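Local coordinates for capsule biosynthesis protein capD (Bacillus anthracis, PDB 3G9K), which cleaves the poly-gamma-D-glutamate capsule and joins it through an amide bond to the side-chain amino group of meso-diaminopimelic acid in peptidoglycan, at residues Val31-Lys36 against Ile128-Lys133; Gly56-His61 against Lys133-Asp138; Asn227-Asp232 against Leu251-Glu256; Lys259-Asp262 against Thr266-Ser269. All coordinates share one frame; numbering follows the deposited sequence.

The four contacts form two clusters. Interactions 1 and 2 have centres about 10 Å apart, share Lys133, and touch directly where Tyr130 CB lies 4.0 Å from Val58 CG1. Interactions 3 and 4, with centres about 16 Å apart, follow one another at the C-terminal end of helix 242-254 and in the loop into helix 264-284. The two clusters are well separated: the nearest atoms of interactions 1 and 3 are about 21 Å apart. All belong to the first chain of a two-chain gamma-glutamyltransferase. Interaction 2 lies near the start of the second chain, where Glu59 bonds Thr2; in this N-terminal nucleophile class, that chain's first residue is usually the nucleophile.

Interaction 1 (Val31-Lys36 against Ile128-Lys133); sequences VEEGMK and INYAEK
The phenol oxygen of Tyr130 is held from two sides: Glu33 OE2 lies 2.6 Å from Tyr130 OH, and water 1 lies 2.8 Å from the same OH. The first bond is weak in its geometry. The Glu33 and Tyr130 side chains, arriving from opposite directions, connect helix 28-39 with helix 120-133 in the helical part of a gamma-glutamyltransferase of the N-terminal nucleophile hydrolase class. The helices themselves do not pack closely here, since the nearest CA pair, Glu33 CA to Tyr130 CA, is 10.8 Å apart. Helix 44-58 contributes to both partners: Val50 and Val54 touch Glu33, and Val57 and Val58 touch Tyr130. The bridge thus lies alongside a third helix.

Glu33 reaches Tyr130 with a bent chain. Its CG already lies at the ring edge, in the ring plane and 3.7 Å from Tyr130 CE2; the bend at chi2 (-64°) then turns the carboxylate so that OE2 meets the hydroxyl. Carboxylate and ring planes stand 75° apart, which excludes a parallel stack; the meeting is between the oxygens. Because a second carboxylate, that of Glu32, sits on the solvent side, the local negative charge might disfavour loss of the phenol proton. Two residues on from Tyr130, Glu132 OE1 forms a salt bridge with Lys183 of helix 176-188.

Glu32 joins the network only through solvent: water 1, in the plane of the Tyr130 ring at its edge, donates a weak, long bond of 3.5 Å to Glu32 OE2.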
loop_
_atom_site.group_PDB
_atom_site.type_symbol
_atom_site.label_atom_id
_atom_site.label_comp_id
_atom_site.label_asym_id
_atom_site.label_seq_id
_atom_site.Cartn_x
_atom_site.Cartn_y
_atom_site.Cartn_z
ATOM N N VAL A 31 -4.061 0.161 13.771
ATOM C CA VAL A 31 -3.180 1.009 14.592
ATOM C C VAL A 31 -3.139 0.445 16.014
ATOM O O VAL A 31 -2.091 0.194 16.554
ATOM C CB VAL A 31 -3.593 2.491 14.616
ATOM C CG1 VAL A 31 -2.630 3.347 15.547
ATOM C CG2 VAL A 31 -3.663 3.091 13.185
ATOM N N GLU A 32 -4.303 0.227 16.607
ATOM C CA GLU A 32 -4.374 -0.300 17.968
ATOM C C GLU A 32 -3.652 -1.629 18.213
ATOM O O GLU A 32 -2.902 -1.777 19.191
ATOM C CB GLU A 32 -5.832 -0.408 18.357
ATOM C CG GLU A 32 -6.024 -0.870 19.776
ATOM C CD GLU A 32 -7.466 -1.060 20.128
ATOM O OE1 GLU A 32 -8.336 -0.444 19.490
ATOM O OE2 GLU A 32 -7.725 -1.833 21.077
ATOM N N GLU A 33 -3.914 -2.621 17.370
ATOM C CA GLU A 33 -3.265 -3.906 17.508
ATOM C C GLU A 33 -1.769 -3.877 17.278
ATOM O O GLU A 33 -1.017 -4.626 17.902
ATOM C CB GLU A 33 -3.926 -4.939 16.599
ATOM C CG GLU A 33 -5.395 -5.154 16.890
ATOM C CD GLU A 33 -5.645 -5.735 18.295
ATOM O OE1 GLU A 33 -4.741 -6.376 18.878
ATOM O OE2 GLU A 33 -6.789 -5.567 18.793
ATOM N N GLY A 34 -1.330 -3.051 16.347
ATOM C CA GLY A 34 0.084 -2.842 16.095
ATOM C C GLY A 34 0.839 -2.217 17.263
ATOM O O GLY A 34 1.949 -2.661 17.610
HETATM N N MSE A 35 0.209 -1.190 17.844
HETATM C CA MSE A 35 0.714 -0.531 19.060
HETATM C C MSE A 35 0.787 -1.502 20.245
HETATM O O MSE A 35 1.746 -1.468 21.011
HETATM C CB MSE A 35 -0.157 0.671 19.437
HETATM C CG MSE A 35 0.022 1.912 18.559
HETATM SE SE MSE A 35 1.828 2.611 18.515
HETATM C CE MSE A 35 1.844 3.616 20.190
ATOM N N LYS A 36 -0.267 -2.337 20.436
ATOM C CA LYS A 36 -0.281 -3.401 21.466
ATOM C C LYS A 36 0.940 -4.350 21.393
ATOM O O LYS A 36 1.589 -4.612 22.415
ATOM C CB LYS A 36 -1.645 -4.124 21.449
ATOM C CG LYS A 36 -1.971 -5.130 22.592
ATOM C CD LYS A 36 -3.465 -5.480 22.495
ATOM C CE LYS A 36 -3.946 -6.564 23.411
ATOM N NZ LYS A 36 -5.463 -6.445 23.563
ATOM N N ILE A 128 -7.917 -13.084 14.157
ATOM C CA ILE A 128 -8.850 -14.158 14.388
ATOM C C ILE A 128 -9.975 -13.678 15.301
ATOM O O ILE A 128 -11.114 -13.988 15.047
ATOM C CB ILE A 128 -8.156 -15.428 14.955
ATOM C CG1 ILE A 128 -7.280 -16.120 13.894
ATOM C CG2 ILE A 128 -9.156 -16.401 15.505
ATOM C CD1 ILE A 128 -6.341 -17.190 14.500
ATOM N N ASN A 129 -9.646 -12.890 16.336
ATOM C CA ASN A 129 -10.653 -12.387 17.286
ATOM C C ASN A 129 -11.682 -11.461 16.617
ATOM O O ASN A 129 -12.892 -11.563 16.844
ATOM C CB ASN A 129 -9.961 -11.630 18.441
ATOM C CG ASN A 129 -9.157 -12.542 19.390
ATOM O OD1 ASN A 129 -8.308 -12.039 20.156
ATOM N ND2 ASN A 129 -9.417 -13.850 19.356
ATOM N N TYR A 130 -11.201 -10.560 15.762
ATOM C CA TYR A 130 -12.081 -9.681 14.969
ATOM C C TYR A 130 -12.913 -10.445 13.954
ATOM O O TYR A 130 -14.070 -10.104 13.752
ATOM C CB TYR A 130 -11.298 -8.557 14.269
ATOM C CG TYR A 130 -10.693 -7.521 15.198
ATOM C CD1 TYR A 130 -11.488 -6.783 16.081
ATOM C CD2 TYR A 130 -9.339 -7.236 15.155
ATOM C CE1 TYR A 130 -10.933 -5.827 16.928
ATOM C CE2 TYR A 130 -8.787 -6.299 15.984
ATOM C CZ TYR A 130 -9.582 -5.594 16.875
ATOM O OH TYR A 130 -9.006 -4.654 17.711
ATOM N N ALA A 131 -12.364 -11.511 13.373
ATOM C CA ALA A 131 -13.147 -12.395 12.484
ATOM C C ALA A 131 -14.273 -13.091 13.279
ATOM O O ALA A 131 -15.414 -13.068 12.882
ATOM C CB ALA A 131 -12.252 -13.435 11.820
ATOM N N GLU A 132 -13.921 -13.656 14.426
ATOM C CA GLU A 132 -14.816 -14.531 15.164
ATOM C C GLU A 132 -15.796 -13.745 16.009
ATOM O O GLU A 132 -16.987 -14.068 16.024
ATOM C CB GLU A 132 -14.044 -15.447 16.104
ATOM C CG GLU A 132 -14.909 -16.514 16.727
ATOM C CD GLU A 132 -14.682 -17.880 16.108
ATOM O OE1 GLU A 132 -13.564 -18.419 16.310
ATOM O OE2 GLU A 132 -15.618 -18.418 15.439
ATOM N N LYS A 133 -15.275 -12.737 16.721
ATOM C CA LYS A 133 -16.090 -11.916 17.610
ATOM C C LYS A 133 -16.724 -10.726 16.903
ATOM O O LYS A 133 -17.755 -10.238 17.340
ATOM C CB LYS A 133 -15.268 -11.435 18.807
ATOM C CG LYS A 133 -14.533 -12.531 19.569
ATOM C CD LYS A 133 -15.450 -13.490 20.245
ATOM C CE LYS A 133 -14.682 -14.474 21.135
ATOM N NZ LYS A 133 -14.068 -13.815 22.354
HETATM O O HOH W 1 -10.460 -3.606 19.866
#

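Interaction 2 (Gly56-His61 against Lys133-Asp138); sequences GVVELH and KGFKVD
Helix 44-58 ends at Val58, just where the opposing chain passes nearest, with Val58 CA 7.0 Å from Phe135 CA. That chain leaves helix 120-133 at Gly134, whose positive phi (107°) turns it into the short strand 135-136, and it then reaches Asp138 at the N-cap of helix 139-152. The strand is paired with 172-173, and Phe135 is backbone hydrogen-bonded with Leu173.

Phe135 carries the side-chain contact. Its CG sits between the backbone N and the carbonyl carbon (chi1 72°), which sends the ring against the helix end. Val58 CA lies over one ring face as a CH-pi contact, 3.9 Å from the centroid of the Phe135 ring and 20° from its normal. Alongside, Val58 CG1 rests 3.8 Å from Phe135 CG, the two side chains meeting at a slant. The carbonyls that end the helix also border the ring: Val58 O is 3.6 Å from Phe135 CE1. Another, Val57 O, accepts a hydrogen bond from the side chain of Gln175.

A polar link runs beside the apolar one. Water 2 donates to Val58 O at 2.7 Å and to Asp138 OD1 at 3.1 Å, and the same OD1 caps the amide N of Leu141. The Glu59 carboxylate hydrogen-bonds Ser26 OG of the same chain through OE2 and Thr2 OG1 of the second chain through OE1.

The chemistry implies a division of labour: hydrophobic and CH-pi contacts join the segments directly, while water 2 satisfies a carbonyl of one helix's last turn using a carboxylate whose negative charge is probably stabilised by the start of the next helix.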
loop_
_atom_site.group_PDB
_atom_site.type_symbol
_atom_site.label_atom_id
_atom_site.label_comp_id
_atom_site.label_asym_id
_atom_site.label_seq_id
_atom_site.Cartn_x
_atom_site.Cartn_y
_atom_site.Cartn_z
ATOM N N GLY A 56 -6.634 -7.269 6.793
ATOM C CA GLY A 56 -7.351 -8.249 5.944
ATOM C C GLY A 56 -8.722 -8.572 6.484
ATOM O O GLY A 56 -9.660 -8.970 5.756
ATOM N N VAL A 57 -8.876 -8.415 7.790
ATOM C CA VAL A 57 -10.189 -8.681 8.407
ATOM C C VAL A 57 -11.086 -7.441 8.458
ATOM O O VAL A 57 -12.255 -7.477 8.074
ATOM C CB VAL A 57 -10.008 -9.269 9.830
ATOM C CG1 VAL A 57 -11.345 -9.340 10.531
ATOM C CG2 VAL A 57 -9.360 -10.655 9.761
ATOM N N VAL A 58 -10.554 -6.334 8.947
ATOM C CA VAL A 58 -11.375 -5.160 9.228
ATOM C C VAL A 58 -11.398 -4.161 8.070
ATOM O O VAL A 58 -12.264 -3.263 8.024
ATOM C CB VAL A 58 -10.918 -4.450 10.557
ATOM C CG1 VAL A 58 -10.930 -5.444 11.742
ATOM C CG2 VAL A 58 -9.512 -3.813 10.396
ATOM N N GLU A 59 -10.417 -4.252 7.180
ATOM C CA GLU A 59 -10.362 -3.393 6.013
ATOM C C GLU A 59 -10.360 -4.267 4.750
ATOM O O GLU A 59 -9.573 -4.070 3.848
ATOM C CB GLU A 59 -9.122 -2.509 6.046
ATOM C CG GLU A 59 -9.286 -1.343 5.141
ATOM C CD GLU A 59 -8.010 -0.537 4.982
ATOM O OE1 GLU A 59 -6.933 -1.150 4.820
ATOM O OE2 GLU A 59 -8.106 0.706 5.021
ATOM N N LEU A 60 -11.266 -5.233 4.755
ATOM C CA LEU A 60 -11.302 -6.375 3.835
ATOM C C LEU A 60 -11.475 -6.049 2.363
ATOM O O LEU A 60 -11.060 -6.840 1.487
ATOM C CB LEU A 60 -12.400 -7.331 4.309
ATOM C CG LEU A 60 -13.830 -6.777 4.255
ATOM C CD1 LEU A 60 -14.550 -7.444 3.024
ATOM C CD2 LEU A 60 -14.611 -7.004 5.540
ATOM N N HIS A 61 -12.017 -4.869 2.092
ATOM C CA HIS A 61 -12.157 -4.384 0.709
ATOM C C HIS A 61 -10.829 -4.108 0.092
ATOM O O HIS A 61 -10.697 -4.199 -1.119
ATOM C CB HIS A 61 -13.011 -3.113 0.627
ATOM C CG HIS A 61 -12.625 -2.029 1.586
ATOM N ND1 HIS A 61 -12.956 -2.074 2.929
ATOM C CD2 HIS A 61 -11.930 -0.890 1.405
ATOM C CE1 HIS A 61 -12.496 -0.990 3.522
ATOM N NE2 HIS A 61 -11.889 -0.243 2.615
ATOM N N LYS A 133 -15.275 -12.737 16.721
ATOM C CA LYS A 133 -16.090 -11.916 17.610
ATOM C C LYS A 133 -16.724 -10.726 16.903
ATOM O O LYS A 133 -17.755 -10.238 17.340
ATOM C CB LYS A 133 -15.268 -11.435 18.807
ATOM C CG LYS A 133 -14.533 -12.531 19.569
ATOM C CD LYS A 133 -15.450 -13.490 20.245
ATOM C CE LYS A 133 -14.682 -14.474 21.135
ATOM N NZ LYS A 133 -14.068 -13.815 22.354
ATOM N N GLY A 134 -16.082 -10.219 15.848
ATOM C CA GLY A 134 -16.651 -9.136 15.066
ATOM C C GLY A 134 -15.940 -7.819 15.297
ATOM O O GLY A 134 -15.076 -7.711 16.160
ATOM N N PHE A 135 -16.296 -6.830 14.480
ATOM C CA PHE A 135 -15.825 -5.453 14.646
ATOM C C PHE A 135 -16.890 -4.508 14.103
ATOM O O PHE A 135 -17.730 -4.906 13.315
ATOM C CB PHE A 135 -14.508 -5.233 13.895
ATOM C CG PHE A 135 -14.670 -5.199 12.424
ATOM C CD1 PHE A 135 -14.715 -3.983 11.735
ATOM C CD2 PHE A 135 -14.783 -6.372 11.709
ATOM C CE1 PHE A 135 -14.881 -3.944 10.370
ATOM C CE2 PHE A 135 -14.947 -6.340 10.344
ATOM C CZ PHE A 135 -15.025 -5.120 9.677
ATOM N N LYS A 136 -16.871 -3.260 14.553
ATOM C CA LYS A 136 -17.886 -2.291 14.144
ATOM C C LYS A 136 -17.555 -1.761 12.773
ATOM O O LYS A 136 -16.460 -1.222 12.564
ATOM C CB LYS A 136 -17.967 -1.126 15.139
ATOM C CG LYS A 136 -19.011 -1.368 16.255
ATOM C CD LYS A 136 -19.293 -0.065 17.066
ATOM C CE LYS A 136 -20.049 1.012 16.233
ATOM N NZ LYS A 136 -20.050 2.402 16.809
ATOM N N VAL A 137 -18.477 -1.906 11.833
ATOM C CA VAL A 137 -18.197 -1.425 10.486
ATOM C C VAL A 137 -18.241 0.104 10.502
ATOM O O VAL A 137 -18.934 0.703 11.329
ATOM C CB VAL A 137 -19.085 -2.093 9.366
ATOM C CG1 VAL A 137 -19.545 -3.499 9.765
ATOM C CG2 VAL A 137 -20.244 -1.258 8.977
ATOM N N ASP A 138 -17.432 0.714 9.645
ATOM C CA ASP A 138 -17.385 2.167 9.506
ATOM C C ASP A 138 -18.060 2.629 8.228
ATOM O O ASP A 138 -18.483 1.822 7.391
ATOM C CB ASP A 138 -15.934 2.684 9.559
ATOM C CG ASP A 138 -15.036 2.098 8.483
ATOM O OD1 ASP A 138 -15.478 1.300 7.646
ATOM O OD2 ASP A 138 -13.843 2.426 8.487
HETATM O O HOH W 2 -13.409 -1.004 7.200
#

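Interaction 3 (Asn227-Asp232 against Leu251-Glu256); sequences NYMGYD and LAEKKE
Within this contact the two carboxylate oxygens of Glu253 meet different surroundings: OE1 is hydrogen-bonded beside the buried Tyr228, whereas OE2 meets only the partly exposed side chain of Met229. Met229 N donates to Glu253 OE1 over 3.2 Å with an angle of 150° at the hydrogen, and meets that oxygen from 36° above the carboxylate plane. The same OE1 is also pressed against the aromatic ring beside it, 3.3 Å from Tyr228 CD1, with ring and carboxylate planes nearly perpendicular. The carboxylate reaches Met229 N because Glu253 CG is anti to its backbone N (chi1 173°) and the chain runs extended beyond. Nearer the helix, Glu253 CB packs 4.0 Å from Tyr228 CE1.

The oxygen's backbone donor belongs to a beta hairpin. Tyr228 to Tyr231 form a type I' turn between strands 219-228 and 231-235, closed by reciprocal bonds between Tyr228 and Tyr231. The sheet continues across the interface through Asp232 onto a strand of the second chain, and Tyr228 OH hydrogen-bonds Thr94 OG1 of the second chain. Opposite the turn, helix 242-254 is near its end, where Glu256 completes a Schellman motif.

Toward solvent the contact passes to the selenomethionine at 229. Bent at chi2 and chi3, its chain crosses the glutamate at a slant and puts Met229 SE 3.4 Å from Glu253 OE2, a van der Waals approach without a hydrogen bond.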
loop_
_atom_site.group_PDB
_atom_site.type_symbol
_atom_site.label_atom_id
_atom_site.label_comp_id
_atom_site.label_asym_id
_atom_site.label_seq_id
_atom_site.Cartn_x
_atom_site.Cartn_y
_atom_site.Cartn_z
ATOM N N ASN A 227 19.526 8.499 -3.697
ATOM C CA ASN A 227 19.608 9.663 -2.841
ATOM C C ASN A 227 18.651 10.730 -3.376
ATOM O O ASN A 227 18.411 10.827 -4.599
ATOM C CB ASN A 227 21.047 10.179 -2.794
ATOM C CG ASN A 227 21.530 10.694 -4.132
ATOM O OD1 ASN A 227 21.093 11.736 -4.597
ATOM N ND2 ASN A 227 22.442 9.970 -4.747
ATOM N N TYR A 228 18.103 11.527 -2.459
ATOM C CA TYR A 228 17.220 12.613 -2.843
ATOM C C TYR A 228 17.181 13.622 -1.722
ATOM O O TYR A 228 16.879 13.268 -0.586
ATOM C CB TYR A 228 15.834 12.066 -3.178
ATOM C CG TYR A 228 14.714 13.042 -3.115
ATOM C CD1 TYR A 228 14.579 14.056 -4.057
ATOM C CD2 TYR A 228 13.747 12.941 -2.111
ATOM C CE1 TYR A 228 13.499 14.977 -3.975
ATOM C CE2 TYR A 228 12.686 13.832 -2.032
ATOM C CZ TYR A 228 12.576 14.858 -2.955
ATOM O OH TYR A 228 11.510 15.727 -2.858
HETATM N N MSE A 229 17.515 14.872 -2.028
HETATM C CA MSE A 229 17.502 15.963 -1.045
HETATM C C MSE A 229 18.326 15.656 0.210
HETATM O O MSE A 229 17.951 16.036 1.331
HETATM C CB MSE A 229 16.058 16.333 -0.679
HETATM C CG MSE A 229 15.312 17.003 -1.802
HETATM SE SE MSE A 229 15.948 18.830 -2.087
HETATM C CE MSE A 229 15.146 19.685 -0.524
ATOM N N GLY A 230 19.454 14.958 0.016
ATOM C CA GLY A 230 20.321 14.607 1.123
ATOM C C GLY A 230 19.854 13.422 1.946
ATOM O O GLY A 230 20.468 13.086 2.980
ATOM N N TYR A 231 18.782 12.775 1.495
ATOM C CA TYR A 231 18.298 11.532 2.100
ATOM C C TYR A 231 18.818 10.365 1.307
ATOM O O TYR A 231 18.827 10.406 0.073
ATOM C CB TYR A 231 16.780 11.453 2.020
ATOM C CG TYR A 231 16.013 12.379 2.925
ATOM C CD1 TYR A 231 15.580 13.624 2.461
ATOM C CD2 TYR A 231 15.657 11.995 4.222
ATOM C CE1 TYR A 231 14.852 14.455 3.242
ATOM C CE2 TYR A 231 14.905 12.849 5.035
ATOM C CZ TYR A 231 14.496 14.076 4.522
ATOM O OH TYR A 231 13.761 14.958 5.276
ATOM N N ASP A 232 19.230 9.311 1.995
ATOM C CA ASP A 232 19.311 8.014 1.305
ATOM C C ASP A 232 17.870 7.505 1.196
ATOM O O ASP A 232 17.106 7.606 2.169
ATOM C CB ASP A 232 20.126 6.998 2.080
ATOM C CG ASP A 232 21.565 7.395 2.242
ATOM O OD1 ASP A 232 22.234 7.706 1.239
ATOM O OD2 ASP A 232 22.014 7.352 3.395
ATOM N N LEU A 251 14.027 14.191 -10.485
ATOM C CA LEU A 251 13.593 15.166 -11.492
ATOM C C LEU A 251 12.980 16.453 -10.899
ATOM O O LEU A 251 13.294 17.554 -11.358
ATOM C CB LEU A 251 12.619 14.510 -12.479
ATOM C CG LEU A 251 13.260 13.585 -13.541
ATOM C CD1 LEU A 251 12.238 12.663 -14.232
ATOM C CD2 LEU A 251 14.005 14.459 -14.576
ATOM N N ALA A 252 12.097 16.332 -9.892
ATOM C CA ALA A 252 11.473 17.504 -9.272
ATOM C C ALA A 252 12.482 18.348 -8.488
ATOM O O ALA A 252 12.414 19.576 -8.501
ATOM C CB ALA A 252 10.290 17.072 -8.378
ATOM N N GLU A 253 13.419 17.685 -7.806
ATOM C CA GLU A 253 14.536 18.364 -7.155
ATOM C C GLU A 253 15.369 19.183 -8.165
ATOM O O GLU A 253 15.618 20.374 -7.959
ATOM C CB GLU A 253 15.447 17.347 -6.469
ATOM C CG GLU A 253 16.731 17.946 -5.908
ATOM C CD GLU A 253 17.483 17.022 -4.986
ATOM O OE1 GLU A 253 17.272 15.773 -5.049
ATOM O OE2 GLU A 253 18.308 17.556 -4.211
ATOM N N LYS A 254 15.796 18.524 -9.240
ATOM C CA LYS A 254 16.728 19.127 -10.220
ATOM C C LYS A 254 16.083 20.265 -10.984
ATOM O O LYS A 254 16.707 21.282 -11.262
ATOM C CB LYS A 254 17.175 18.077 -11.234
ATOM C CG LYS A 254 18.315 18.553 -12.094
ATOM C CD LYS A 254 18.873 17.477 -12.987
ATOM C CE LYS A 254 20.066 18.031 -13.801
ATOM N NZ LYS A 254 20.127 17.379 -15.123
ATOM N N LYS A 255 14.825 20.083 -11.339
ATOM C CA LYS A 255 14.086 21.091 -12.070
ATOM C C LYS A 255 13.525 22.155 -11.129
ATOM O O LYS A 255 12.903 23.111 -11.574
ATOM C CB LYS A 255 13.004 20.415 -12.897
ATOM C CG LYS A 255 13.597 19.350 -13.826
ATOM C CD LYS A 255 12.652 18.979 -14.948
ATOM C CE LYS A 255 13.051 17.664 -15.610
ATOM N NZ LYS A 255 12.859 17.746 -17.085
ATOM N N GLU A 256 13.776 22.011 -9.829
ATOM C CA GLU A 256 13.389 23.019 -8.832
ATOM C C GLU A 256 11.935 23.461 -8.980
ATOM O O GLU A 256 11.622 24.655 -8.909
ATOM C CB GLU A 256 14.304 24.237 -8.918
ATOM C CG GLU A 256 15.748 23.930 -8.595
ATOM C CD GLU A 256 16.639 25.130 -8.816
ATOM O OE1 GLU A 256 16.551 25.748 -9.909
ATOM O OE2 GLU A 256 17.421 25.457 -7.897
#

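Interaction 4 (Lys259-Asp262 against Thr266-Ser269); sequences KDVD and TYMS
Asp260 and Tyr267 bring the two backbones within 5.4 Å, CA to CA, where the loop after helix 242-254 bends back beside the first turn of helix 264-284. The carbonyl of the loop takes part in this approach, with Asp260 O lying 3.6 Å from Tyr267 CB.

Two side-chain pairs fill the angle between loop and helix. In the first, Asp260 crosses Thr266 at about a right angle, and the methyl group is the part that touches: Thr266 CG2 is 3.5 Å from Asp260 CG, with both carboxylate oxygens only slightly farther. This is a van der Waals contact; the charge of Asp260 is answered by Lys270, which forms a salt bridge with OD2 from the next turn of the same helix. In the second pair, the Tyr267 ring lies against Val261, whose CG2 sits over one face, offset toward the rim. Val261 CA approaches Tyr267 CD1 to 3.7 Å, and Val261 CB comes 4.2 Å from Tyr267 CE1. A chi1 of -165° sets the Tyr267 ring opposite its amide nitrogen and swings it past Val261, while its hydroxyl goes on to a hydrogen bond with Asp91 of the second chain.

Loop and helix start thus fold on each other to form the connection of a helix-loop-helix unit, in which the chain leaving helix 242-254 turns into helix 264-284.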
loop_
_atom_site.group_PDB
_atom_site.type_symbol
_atom_site.label_atom_id
_atom_site.label_comp_id
_atom_site.label_asym_id
_atom_site.label_seq_id
_atom_site.Cartn_x
_atom_site.Cartn_y
_atom_site.Cartn_z
ATOM N N LYS A 259 10.060 25.916 -6.532
ATOM C CA LYS A 259 10.077 27.380 -6.747
ATOM C C LYS A 259 8.764 27.895 -7.372
ATOM O O LYS A 259 8.420 29.061 -7.200
ATOM C CB LYS A 259 11.290 27.783 -7.599
ATOM C CG LYS A 259 12.645 27.626 -6.868
ATOM C CD LYS A 259 13.836 28.096 -7.725
ATOM C CE LYS A 259 15.108 28.274 -6.889
ATOM N NZ LYS A 259 16.353 28.544 -7.694
ATOM N N ASP A 260 8.030 27.029 -8.077
ATOM C CA ASP A 260 6.700 27.365 -8.628
ATOM C C ASP A 260 5.502 26.888 -7.795
ATOM O O ASP A 260 4.369 26.929 -8.281
ATOM C CB ASP A 260 6.556 26.767 -10.030
ATOM C CG ASP A 260 7.723 27.104 -10.933
ATOM O OD1 ASP A 260 7.942 28.303 -11.201
ATOM O OD2 ASP A 260 8.421 26.167 -11.376
ATOM N N VAL A 261 5.722 26.451 -6.556
ATOM C CA VAL A 261 4.647 25.790 -5.787
ATOM C C VAL A 261 3.427 26.696 -5.521
ATOM O O VAL A 261 2.295 26.219 -5.415
ATOM C CB VAL A 261 5.171 25.176 -4.451
ATOM C CG1 VAL A 261 5.599 26.265 -3.468
ATOM C CG2 VAL A 261 4.112 24.277 -3.829
ATOM N N ASP A 262 3.660 27.999 -5.418
ATOM C CA ASP A 262 2.570 28.967 -5.235
ATOM C C ASP A 262 1.863 29.345 -6.535
ATOM O O ASP A 262 0.862 30.056 -6.498
ATOM C CB ASP A 262 3.097 30.246 -4.569
ATOM C CG ASP A 262 3.690 29.994 -3.195
ATOM O OD1 ASP A 262 3.297 29.011 -2.529
ATOM O OD2 ASP A 262 4.552 30.793 -2.786
ATOM N N THR A 266 1.658 26.434 -13.262
ATOM C CA THR A 266 3.060 26.127 -13.554
ATOM C C THR A 266 3.496 24.851 -12.832
ATOM O O THR A 266 4.169 23.990 -13.401
ATOM C CB THR A 266 4.007 27.268 -13.124
ATOM O OG1 THR A 266 3.531 28.511 -13.643
ATOM C CG2 THR A 266 5.433 27.023 -13.621
ATOM N N TYR A 267 3.120 24.757 -11.559
ATOM C CA TYR A 267 3.463 23.602 -10.748
ATOM C C TYR A 267 2.881 22.355 -11.389
ATOM O O TYR A 267 3.603 21.379 -11.595
ATOM C CB TYR A 267 2.957 23.758 -9.304
ATOM C CG TYR A 267 3.578 22.758 -8.321
ATOM C CD1 TYR A 267 4.933 22.833 -7.990
ATOM C CD2 TYR A 267 2.808 21.753 -7.713
ATOM C CE1 TYR A 267 5.516 21.934 -7.091
ATOM C CE2 TYR A 267 3.387 20.838 -6.794
ATOM C CZ TYR A 267 4.743 20.932 -6.502
ATOM O OH TYR A 267 5.353 20.059 -5.602
HETATM N N MSE A 268 1.599 22.421 -11.732
HETATM C CA MSE A 268 0.903 21.271 -12.313
HETATM C C MSE A 268 1.496 20.866 -13.651
HETATM O O MSE A 268 1.759 19.684 -13.886
HETATM C CB MSE A 268 -0.597 21.543 -12.462
HETATM C CG MSE A 268 -1.348 21.582 -11.152
HETATM SE SE MSE A 268 -3.233 21.987 -11.349
HETATM C CE MSE A 268 -3.796 20.458 -12.377
ATOM N N SER A 269 1.724 21.852 -14.469
ATOM C CA SER A 269 2.258 21.561 -15.783
ATOM C C SER A 269 3.660 20.939 -15.692
ATOM O O SER A 269 3.950 19.982 -16.398
ATOM C CB SER A 269 2.251 22.817 -16.668
ATOM O OG SER A 269 2.783 22.505 -17.941
#